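Local coordinates for glycosyl hydrolases family 2, sugar binding domain protein (Bacteroides uniformis str. 3978 T3 ii, PDB 6D1P) that probably hydrolyses O-glycosidic bonds as a beta-glucuronidase of glycosyl hydrolase family 2 from a human gut bacterium, at residues P89-T94 / A165-N170; E36-D41 / P62-V67; T68-F73 / Y191-L196. One frame throughout, in Å; residues are numbered along the deposited sequence.

Contact 1: P89-T94 / A165-N170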
loop_
_atom_site.group_PDB
_atom_site.type_symbol
_atom_site.label_atom_id
_atom_site.label_comp_id
_atom_site.label_asym_id
_atom_site.label_seq_id
_atom_site.Cartn_x
_atom_site.Cartn_y
_atom_site.Cartn_z
ATOM N N PRO A 89 1.888 -9.497 1.100
ATOM C CA PRO A 89 2.013 -10.105 2.427
ATOM C C PRO A 89 1.618 -9.157 3.560
ATOM O O PRO A 89 1.579 -7.933 3.416
ATOM C CB PRO A 89 3.510 -10.447 2.485
ATOM C CG PRO A 89 4.149 -9.282 1.712
ATOM C CD PRO A 89 3.184 -9.026 0.565
ATOM N N GLY A 90 1.315 -9.765 4.703
ATOM C CA GLY A 90 1.026 -9.045 5.929
ATOM C C GLY A 90 1.171 -10.008 7.081
ATOM O O GLY A 90 1.177 -11.226 6.886
ATOM N N TRP A 91 1.295 -9.456 8.290
ATOM C CA TRP A 91 1.633 -10.254 9.464
ATOM C C TRP A 91 0.673 -10.002 10.616
ATOM O O TRP A 91 0.273 -8.864 10.863
ATOM C CB TRP A 91 3.054 -9.940 9.954
ATOM C CG TRP A 91 4.201 -10.599 9.213
ATOM C CD1 TRP A 91 4.893 -10.096 8.142
ATOM C CD2 TRP A 91 4.818 -11.851 9.532
ATOM N NE1 TRP A 91 5.895 -10.963 7.772
ATOM C CE2 TRP A 91 5.864 -12.051 8.607
ATOM C CE3 TRP A 91 4.584 -12.828 10.507
ATOM C CZ2 TRP A 91 6.665 -13.187 8.626
ATOM C CZ3 TRP A 91 5.384 -13.955 10.523
ATOM C CH2 TRP A 91 6.413 -14.122 9.593
ATOM N N TYR A 92 0.360 -11.055 11.363
ATOM C CA TYR A 92 -0.370 -10.942 12.620
ATOM C C TYR A 92 0.481 -11.482 13.766
ATOM O O TYR A 92 1.291 -12.391 13.569
ATOM C CB TYR A 92 -1.680 -11.720 12.588
ATOM C CG TYR A 92 -2.656 -11.316 11.522
ATOM C CD1 TYR A 92 -2.568 -11.827 10.230
ATOM C CD2 TYR A 92 -3.717 -10.480 11.823
ATOM C CE1 TYR A 92 -3.503 -11.487 9.258
ATOM C CE2 TYR A 92 -4.645 -10.137 10.872
ATOM C CZ TYR A 92 -4.533 -10.637 9.585
ATOM O OH TYR A 92 -5.470 -10.273 8.642
ATOM N N ARG A 93 0.282 -10.942 14.973
ATOM C CA ARG A 93 0.987 -11.460 16.140
ATOM C C ARG A 93 0.179 -11.208 17.401
ATOM O O ARG A 93 -0.566 -10.224 17.495
ATOM C CB ARG A 93 2.377 -10.844 16.293
ATOM C CG ARG A 93 2.378 -9.350 16.536
ATOM C CD ARG A 93 3.817 -8.808 16.597
ATOM N NE ARG A 93 3.843 -7.396 16.962
ATOM C CZ ARG A 93 4.895 -6.593 16.827
ATOM N NH1 ARG A 93 6.044 -7.045 16.331
ATOM N NH2 ARG A 93 4.786 -5.327 17.182
ATOM N N THR A 94 0.333 -12.112 18.369
ATOM C CA THR A 94 -0.348 -11.986 19.653
ATOM C C THR A 94 0.328 -12.878 20.692
ATOM O O THR A 94 1.278 -13.608 20.401
ATOM C CB THR A 94 -1.831 -12.347 19.559
ATOM O OG1 THR A 94 -2.446 -12.003 20.793
ATOM C CG2 THR A 94 -2.009 -13.857 19.360
ATOM N N ALA A 165 2.830 -15.751 15.757
ATOM C CA ALA A 165 2.793 -14.872 14.602
ATOM C C ALA A 165 2.317 -15.664 13.400
ATOM O O ALA A 165 2.628 -16.852 13.258
ATOM C CB ALA A 165 4.156 -14.227 14.308
ATOM N N ILE A 166 1.548 -14.998 12.543
ATOM C CA ILE A 166 0.980 -15.619 11.357
ATOM C C ILE A 166 1.183 -14.681 10.184
ATOM O O ILE A 166 0.754 -13.521 10.235
ATOM C CB ILE A 166 -0.508 -15.931 11.530
ATOM C CG1 ILE A 166 -0.699 -16.802 12.763
ATOM C CG2 ILE A 166 -1.017 -16.640 10.286
ATOM C CD1 ILE A 166 -2.115 -16.932 13.183
ATOM N N ARG A 167 1.822 -15.185 9.129
ATOM C CA ARG A 167 2.039 -14.436 7.899
ATOM C C ARG A 167 0.996 -14.881 6.882
ATOM O O ARG A 167 0.901 -16.074 6.578
ATOM C CB ARG A 167 3.454 -14.669 7.370
ATOM C CG ARG A 167 3.829 -13.902 6.097
ATOM C CD ARG A 167 5.227 -14.331 5.597
ATOM N NE ARG A 167 5.749 -13.532 4.483
ATOM C CZ ARG A 167 5.457 -13.745 3.203
ATOM N NH1 ARG A 167 4.617 -14.721 2.854
ATOM N NH2 ARG A 167 5.986 -12.982 2.264
ATOM N N CYS A 168 0.198 -13.938 6.379
ATOM C CA CYS A 168 -0.749 -14.201 5.300
ATOM C C CYS A 168 -0.332 -13.442 4.054
ATOM O O CYS A 168 0.196 -12.334 4.136
ATOM C CB CYS A 168 -2.179 -13.792 5.667
ATOM S SG CYS A 168 -2.930 -14.875 6.869
ATOM N N ASP A 169 -0.565 -14.045 2.899
ATOM C CA ASP A 169 -0.166 -13.422 1.650
ATOM C C ASP A 169 -1.231 -13.678 0.591
ATOM O O ASP A 169 -1.680 -14.820 0.418
ATOM C CB ASP A 169 1.203 -13.953 1.193
ATOM C CG ASP A 169 1.586 -13.455 -0.178
ATOM O OD1 ASP A 169 2.292 -12.437 -0.259
ATOM O OD2 ASP A 169 1.159 -14.071 -1.185
ATOM N N ASN A 170 -1.643 -12.611 -0.099
ATOM C CA ASN A 170 -2.511 -12.698 -1.267
ATOM C C ASN A 170 -1.857 -12.001 -2.461
ATOM O O ASN A 170 -2.508 -11.290 -3.231
ATOM C CB ASN A 170 -3.913 -12.132 -0.976
ATOM C CG ASN A 170 -3.917 -10.596 -0.842
ATOM O OD1 ASN A 170 -2.888 -9.973 -0.518
ATOM N ND2 ASN A 170 -5.067 -9.989 -1.105
#
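Over one face of the Trp91 indole lies the aliphatic part of Arg167: its CB stands 3.5 Å from the centroid of the six-membered ring, only 1° off the ring normal, a well-centred CH-pi contact. The methylene chain then runs on across the indole, bringing CD of Arg167 to 3.5 Å from CZ2 of Trp91. The guanidinium of Arg167 has a neighbour of its own, since CB of Pro89 sits over one of its faces, 3.6 Å from NH2. At the edge of the Tyr92 ring, in its plane, is the carbonyl O of Ile166, while SG of Cys168 approaches the same ring obliquely, 4.2 Å from CE1.

The reach of Arg167 follows from its torsions. With CG trans to the backbone N (chi1 -178°) and the chain extended as far as NE, it passes Trp91 and ends beside Pro89. The polar ends converge outside the pair: Asp41 OD1 accepts a hydrogen bond from Trp91 NE1 and makes a salt bridge with Arg167 NE, so a single carboxylate probably fixes both the turn of the indole and the path of the arginine lying on it. Tyr92 OH is likewise held, by His71 and Leu190.

Between the face carrying Trp91 and Arg167 and the face carrying Tyr92, Ile166 and Cys168 run reciprocal backbone bonds, Gly90 with Cys168 and Tyr92 with Ile166, the shortest being Tyr92 N to Ile166 O at 2.7 Å. This is a regular antiparallel ladder between two inner strands of a six-stranded sheet, as expected in the jelly-roll beta-sandwich of the family 2 sugar-binding domain.

Contact 2: E36-D41 / P62-V67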
loop_
_atom_site.group_PDB
_atom_site.type_symbol
_atom_site.label_atom_id
_atom_site.label_comp_id
_atom_site.label_asym_id
_atom_site.label_seq_id
_atom_site.Cartn_x
_atom_site.Cartn_y
_atom_site.Cartn_z
ATOM N N GLU A 36 -2.079 -7.948 16.788
ATOM C CA GLU A 36 -1.483 -6.858 16.047
ATOM C C GLU A 36 -1.313 -7.279 14.594
ATOM O O GLU A 36 -1.047 -8.448 14.292
ATOM C CB GLU A 36 -0.142 -6.456 16.646
ATOM C CG GLU A 36 -0.270 -5.667 17.932
ATOM C CD GLU A 36 1.084 -5.184 18.464
ATOM O OE1 GLU A 36 2.056 -5.964 18.430
ATOM O OE2 GLU A 36 1.171 -4.012 18.898
ATOM N N PHE A 37 -1.461 -6.311 13.695
ATOM C CA PHE A 37 -1.390 -6.590 12.271
ATOM C C PHE A 37 -0.613 -5.484 11.561
ATOM O O PHE A 37 -0.720 -4.316 11.934
ATOM C CB PHE A 37 -2.801 -6.732 11.682
ATOM C CG PHE A 37 -2.840 -6.552 10.214
ATOM C CD1 PHE A 37 -2.422 -7.578 9.370
ATOM C CD2 PHE A 37 -3.242 -5.344 9.666
ATOM C CE1 PHE A 37 -2.406 -7.402 7.997
ATOM C CE2 PHE A 37 -3.245 -5.165 8.295
ATOM C CZ PHE A 37 -2.831 -6.200 7.457
ATOM N N ILE A 38 0.172 -5.849 10.541
ATOM C CA ILE A 38 0.829 -4.863 9.685
ATOM C C ILE A 38 0.750 -5.352 8.248
ATOM O O ILE A 38 0.947 -6.539 7.982
ATOM C CB ILE A 38 2.299 -4.591 10.113
ATOM C CG1 ILE A 38 2.868 -3.410 9.348
ATOM C CG2 ILE A 38 3.209 -5.783 9.871
ATOM C CD1 ILE A 38 4.242 -2.998 9.845
ATOM N N ARG A 39 0.475 -4.445 7.318
ATOM C CA ARG A 39 0.236 -4.837 5.928
ATOM C C ARG A 39 1.510 -4.738 5.072
ATOM O O ARG A 39 1.610 -3.986 4.101
ATOM C CB ARG A 39 -0.897 -4.008 5.337
ATOM C CG ARG A 39 -1.383 -4.600 4.038
ATOM C CD ARG A 39 -2.644 -3.961 3.583
ATOM N NE ARG A 39 -2.392 -2.750 2.802
ATOM C CZ ARG A 39 -3.353 -2.124 2.124
ATOM N NH1 ARG A 39 -4.611 -2.617 2.131
ATOM N NH2 ARG A 39 -3.066 -1.031 1.425
ATOM N N GLN A 40 2.483 -5.563 5.434
ATOM C CA GLN A 40 3.746 -5.662 4.714
ATOM C C GLN A 40 4.504 -6.849 5.275
ATOM O O GLN A 40 4.147 -7.404 6.316
ATOM C CB GLN A 40 4.585 -4.394 4.825
ATOM C CG GLN A 40 5.038 -4.062 6.244
ATOM C CD GLN A 40 5.959 -2.851 6.262
ATOM O OE1 GLN A 40 5.502 -1.708 6.281
ATOM N NE2 GLN A 40 7.252 -3.096 6.218
ATOM N N ASP A 41 5.525 -7.261 4.542
ATOM C CA ASP A 41 6.395 -8.309 5.026
ATOM C C ASP A 41 7.335 -7.706 6.053
ATOM O O ASP A 41 7.613 -6.505 6.033
ATOM C CB ASP A 41 7.194 -8.922 3.877
ATOM C CG ASP A 41 7.500 -10.412 4.083
ATOM O OD1 ASP A 41 6.979 -11.042 5.033
ATOM O OD2 ASP A 41 8.282 -10.960 3.280
ATOM N N PRO A 62 8.528 -0.466 11.821
ATOM C CA PRO A 62 7.240 0.133 11.440
ATOM C C PRO A 62 6.151 -0.043 12.498
ATOM O O PRO A 62 6.297 -0.882 13.394
ATOM C CB PRO A 62 6.876 -0.615 10.146
ATOM C CG PRO A 62 7.661 -1.903 10.209
ATOM C CD PRO A 62 8.918 -1.569 10.922
ATOM N N LEU A 63 5.084 0.750 12.387
ATOM C CA LEU A 63 3.992 0.736 13.346
ATOM C C LEU A 63 2.994 -0.346 12.973
ATOM O O LEU A 63 2.706 -0.544 11.788
ATOM C CB LEU A 63 3.287 2.089 13.375
ATOM C CG LEU A 63 4.155 3.329 13.580
ATOM C CD1 LEU A 63 3.309 4.587 13.702
ATOM C CD2 LEU A 63 5.039 3.149 14.808
ATOM N N TRP A 64 2.460 -1.030 13.986
ATOM C CA TRP A 64 1.436 -2.053 13.815
ATOM C C TRP A 64 0.072 -1.541 14.274
ATOM O O TRP A 64 -0.049 -0.578 15.038
ATOM C CB TRP A 64 1.774 -3.328 14.598
ATOM C CG TRP A 64 3.014 -4.053 14.161
ATOM C CD1 TRP A 64 4.298 -3.550 14.111
ATOM C CD2 TRP A 64 3.110 -5.431 13.764
ATOM N NE1 TRP A 64 5.169 -4.527 13.681
ATOM C CE2 TRP A 64 4.468 -5.688 13.464
ATOM C CE3 TRP A 64 2.179 -6.464 13.617
ATOM C CZ2 TRP A 64 4.917 -6.943 13.041
ATOM C CZ3 TRP A 64 2.625 -7.710 13.193
ATOM C CH2 TRP A 64 3.987 -7.936 12.905
ATOM N N GLN A 65 -0.966 -2.224 13.815
ATOM C CA GLN A 65 -2.337 -1.881 14.150
ATOM C C GLN A 65 -2.844 -2.855 15.190
ATOM O O GLN A 65 -2.521 -4.045 15.137
ATOM C CB GLN A 65 -3.246 -1.949 12.920
ATOM C CG GLN A 65 -2.781 -1.123 11.739
ATOM C CD GLN A 65 -3.452 -1.549 10.448
ATOM O OE1 GLN A 65 -4.640 -1.873 10.432
ATOM N NE2 GLN A 65 -2.684 -1.573 9.358
ATOM N N LYS A 66 -3.642 -2.357 16.125
ATOM C CA LYS A 66 -4.442 -3.254 16.950
ATOM C C LYS A 66 -5.709 -3.574 16.185
ATOM O O LYS A 66 -6.429 -2.665 15.769
ATOM C CB LYS A 66 -4.761 -2.635 18.307
ATOM C CG LYS A 66 -3.498 -2.246 19.061
ATOM C CD LYS A 66 -3.759 -2.098 20.549
ATOM C CE LYS A 66 -2.451 -1.882 21.307
ATOM N NZ LYS A 66 -1.464 -2.949 20.960
ATOM N N VAL A 67 -5.956 -4.858 15.962
ATOM C CA VAL A 67 -7.131 -5.296 15.228
ATOM C C VAL A 67 -7.843 -6.370 16.031
ATOM O O VAL A 67 -7.270 -7.007 16.920
ATOM C CB VAL A 67 -6.783 -5.837 13.822
ATOM C CG1 VAL A 67 -6.117 -4.751 12.986
ATOM C CG2 VAL A 67 -5.877 -7.044 13.950
HETATM O O HOH W 1 0.216 -1.710 17.804
#
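Strands 36-38 and 65-67 run antiparallel but strongly splayed, 126° between their directions, and are joined at the hydrogen-bonded pair Phe37-Gln65, with Phe37 N to Gln65 O at 2.9 Å and Gln65 N to Phe37 O at 2.8 Å. They form the margin of the six-stranded antiparallel sheet of the sugar-binding domain, 65-67 being its outermost strand within the chain.

Ile38 and Trp64 meet at about a right angle. CG2 of Ile38 rests over the indole, 3.6 Å from the centroid of the six-membered ring. Because CG1 of Ile38 lies opposite the backbone N (chi1 -171°), the other branch is directed to Pro62, and CD1 of Ile38 lies 3.6 Å from CB of Pro62. Arg93 adds a cation-pi contact to Trp64; a serine in place of this tryptophan would probably leave the CG2 methyl of Ile38 without its aromatic support and Arg93 without its pi partner.

On the face carrying Phe37 and Gln65, the Gln65 amide stands 85° to the Phe37 ring, with OE1 at the ring edge, in plane and 3.8 Å from CD2 of Phe37. The second subunit approaches the loop before strand 65-67, where Asn84 of that subunit donates a hydrogen bond to Leu63 O.

Glu36 divides its carboxylate between partners: OE1 is in a salt bridge with Arg93, while OE2 makes a longer one with Lys66 NZ at 3.5 Å. A water donates to Glu36 OE2 at 2.7 Å and also to the backbone O of Trp64, tying that carboxylate oxygen to the backbone of segment 62-67.

Contact 3: T68-F73 / Y191-L196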
loop_
_atom_site.group_PDB
_atom_site.type_symbol
_atom_site.label_atom_id
_atom_site.label_comp_id
_atom_site.label_asym_id
_atom_site.label_seq_id
_atom_site.Cartn_x
_atom_site.Cartn_y
_atom_site.Cartn_z
ATOM N N THR A 68 -9.109 -6.569 15.681
ATOM C CA THR A 68 -9.935 -7.657 16.183
ATOM C C THR A 68 -10.263 -8.596 15.024
ATOM O O THR A 68 -10.687 -8.141 13.953
ATOM C CB THR A 68 -11.202 -7.089 16.835
ATOM O OG1 THR A 68 -10.852 -6.488 18.091
ATOM C CG2 THR A 68 -12.285 -8.163 17.053
ATOM N N LEU A 69 -10.019 -9.911 15.221
ATOM C CA LEU A 69 -10.348 -10.933 14.224
ATOM C C LEU A 69 -11.842 -11.253 14.237
ATOM O O LEU A 69 -12.502 -11.138 15.273
ATOM C CB LEU A 69 -9.558 -12.221 14.470
ATOM C CG LEU A 69 -8.029 -12.056 14.426
ATOM C CD1 LEU A 69 -7.314 -13.372 14.197
ATOM C CD2 LEU A 69 -7.620 -11.038 13.378
ATOM N N PRO A 70 -12.406 -11.669 13.088
ATOM C CA PRO A 70 -11.721 -11.825 11.797
ATOM C C PRO A 70 -11.352 -10.495 11.147
ATOM O O PRO A 70 -11.970 -9.466 11.414
ATOM C CB PRO A 70 -12.743 -12.572 10.943
ATOM C CG PRO A 70 -14.049 -12.221 11.527
ATOM C CD PRO A 70 -13.819 -12.077 13.010
ATOM N N HIS A 71 -10.351 -10.539 10.276
ATOM C CA HIS A 71 -9.752 -9.341 9.721
ATOM C C HIS A 71 -9.355 -9.586 8.273
ATOM O O HIS A 71 -8.945 -10.693 7.896
ATOM C CB HIS A 71 -8.542 -8.925 10.542
ATOM C CG HIS A 71 -7.754 -7.827 9.915
ATOM N ND1 HIS A 71 -6.661 -8.066 9.109
ATOM C CD2 HIS A 71 -7.921 -6.484 9.948
ATOM C CE1 HIS A 71 -6.177 -6.911 8.688
ATOM N NE2 HIS A 71 -6.925 -5.938 9.181
ATOM N N CYS A 72 -9.452 -8.535 7.462
ATOM C CA CYS A 72 -9.201 -8.677 6.038
ATOM C C CYS A 72 -8.339 -7.525 5.533
ATOM O O CYS A 72 -8.609 -6.364 5.855
ATOM C CB CYS A 72 -10.534 -8.735 5.278
ATOM S SG CYS A 72 -10.363 -8.802 3.499
ATOM N N PHE A 73 -7.314 -7.857 4.726
ATOM C CA PHE A 73 -6.444 -6.840 4.132
ATOM C C PHE A 73 -7.240 -5.782 3.378
ATOM O O PHE A 73 -6.780 -4.649 3.226
ATOM C CB PHE A 73 -5.454 -7.455 3.125
ATOM C CG PHE A 73 -4.427 -8.391 3.718
ATOM C CD1 PHE A 73 -4.434 -8.728 5.063
ATOM C CD2 PHE A 73 -3.452 -8.940 2.899
ATOM C CE1 PHE A 73 -3.487 -9.589 5.581
ATOM C CE2 PHE A 73 -2.500 -9.800 3.398
ATOM C CZ PHE A 73 -2.515 -10.136 4.742
ATOM N N TYR A 191 -9.516 -13.823 7.649
ATOM C CA TYR A 191 -10.871 -13.330 7.513
ATOM C C TYR A 191 -11.906 -14.334 7.974
ATOM O O TYR A 191 -13.100 -14.024 7.958
ATOM C CB TYR A 191 -11.131 -12.900 6.070
ATOM C CG TYR A 191 -10.622 -13.834 4.978
ATOM C CD1 TYR A 191 -11.179 -15.101 4.792
ATOM C CD2 TYR A 191 -9.626 -13.418 4.086
ATOM C CE1 TYR A 191 -10.737 -15.942 3.776
ATOM C CE2 TYR A 191 -9.188 -14.234 3.072
ATOM C CZ TYR A 191 -9.739 -15.504 2.917
ATOM O OH TYR A 191 -9.302 -16.328 1.900
ATOM N N ARG A 192 -11.488 -15.522 8.392
ATOM C CA ARG A 192 -12.365 -16.436 9.107
ATOM C C ARG A 192 -11.718 -16.762 10.439
ATOM O O ARG A 192 -10.501 -16.635 10.601
ATOM C CB ARG A 192 -12.645 -17.738 8.345
ATOM C CG ARG A 192 -13.396 -17.547 7.085
ATOM C CD ARG A 192 -13.740 -18.894 6.496
ATOM N NE ARG A 192 -14.155 -18.756 5.111
ATOM C CZ ARG A 192 -14.037 -19.710 4.203
ATOM N NH1 ARG A 192 -13.519 -20.876 4.550
ATOM N NH2 ARG A 192 -14.433 -19.505 2.951
ATOM N N TYR A 193 -12.561 -17.208 11.368
ATOM C CA TYR A 193 -12.148 -17.414 12.744
ATOM C C TYR A 193 -10.938 -18.328 12.853
ATOM O O TYR A 193 -10.802 -19.323 12.127
ATOM C CB TYR A 193 -13.304 -18.005 13.547
ATOM C CG TYR A 193 -14.445 -17.030 13.726
ATOM C CD1 TYR A 193 -14.245 -15.814 14.381
ATOM C CD2 TYR A 193 -15.722 -17.324 13.245
ATOM C CE1 TYR A 193 -15.277 -14.919 14.543
ATOM C CE2 TYR A 193 -16.758 -16.443 13.414
ATOM C CZ TYR A 193 -16.535 -15.236 14.056
ATOM O OH TYR A 193 -17.570 -14.335 14.213
ATOM N N VAL A 194 -10.060 -17.972 13.781
ATOM C CA VAL A 194 -8.989 -18.837 14.247
ATOM C C VAL A 194 -9.374 -19.325 15.636
ATOM O O VAL A 194 -9.848 -18.542 16.467
ATOM C CB VAL A 194 -7.633 -18.100 14.262
ATOM C CG1 VAL A 194 -6.529 -19.041 14.671
ATOM C CG2 VAL A 194 -7.345 -17.527 12.891
ATOM N N ASN A 195 -9.182 -20.624 15.874
ATOM C CA ASN A 195 -9.582 -21.281 17.110
ATOM C C ASN A 195 -8.381 -21.916 17.788
ATOM O O ASN A 195 -7.535 -22.525 17.128
ATOM C CB ASN A 195 -10.641 -22.359 16.845
ATOM C CG ASN A 195 -11.828 -21.818 16.108
ATOM O OD1 ASN A 195 -12.394 -20.786 16.494
ATOM N ND2 ASN A 195 -12.206 -22.482 15.020
ATOM N N LEU A 196 -8.309 -21.764 19.108
ATOM C CA LEU A 196 -7.402 -22.550 19.938
ATOM C C LEU A 196 -8.135 -23.802 20.408
ATOM O O LEU A 196 -9.246 -23.707 20.950
ATOM C CB LEU A 196 -6.921 -21.723 21.132
ATOM C CG LEU A 196 -5.919 -22.389 22.068
ATOM C CD1 LEU A 196 -4.627 -22.703 21.328
ATOM C CD2 LEU A 196 -5.664 -21.480 23.266
#
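Two tyrosine torsions shape this meeting around Pro70. Tyr193 has CG across from its own carbonyl carbon (chi1 -68°), which swings the ring back so that CE1 comes to 3.5 Å from Pro70 CD. In Tyr191, CG sits between the backbone N and the carbonyl carbon (chi1 44°); the ring is thereby carried off toward Gly133, whose carbonyl O bonds its hydroxyl, and the backbone is left to face Pro70. The pyrrolidine meets both residues at different atoms, with CB of Pro70 3.3 Å from Tyr191 O and CD against the Tyr193 ring. A cis peptide bond precedes Pro70 and turns the chain at this point.

Flanking contacts are looser. CB of Cys72 lies 4.3 Å from CB of Tyr191, and CD1 of Leu69 is 4.4 Å from CG2 of Val194. No hydrogen bond joins the two segments, which run roughly antiparallel; the backbone of His71 pairs instead with Leu190. This meeting of a loop with the chain leading into strand 194-199 is one of van der Waals packing beside that backbone bond.

Leu69 also touches Tyr92 on strand 89-96, and Val194 packs on Phe111 of strand 106-111, so the contact lies between strands of both sheets of the sugar-binding domain. Toward the TIM-barrel region, Arg192 makes a salt bridge with Glu332, and Tyr193 OH bonds the backbone N of Glu343 at the start of helix 343-356.

Contacts 1 and 2 belong to one sheet, in which strands 35-38 and 89-96 are neighbours, yet they differ in burial. Contact 1 lies in the interior, whereas contact 2 is partly exposed and is touched by the second subunit. Contact 1 has a ladder of two hydrogen-bonded pairs, contact 2 a single such pair, and each adds a CH-pi contact; two salt bridges join them. Contact 3 is buried like contact 1 but has neither ladder nor hydrogen bond between its segments, which meet by van der Waals packing around a proline near the TIM barrel. Its Phe73 packs on Phe37 of contact 2, connecting this loop to the sheet.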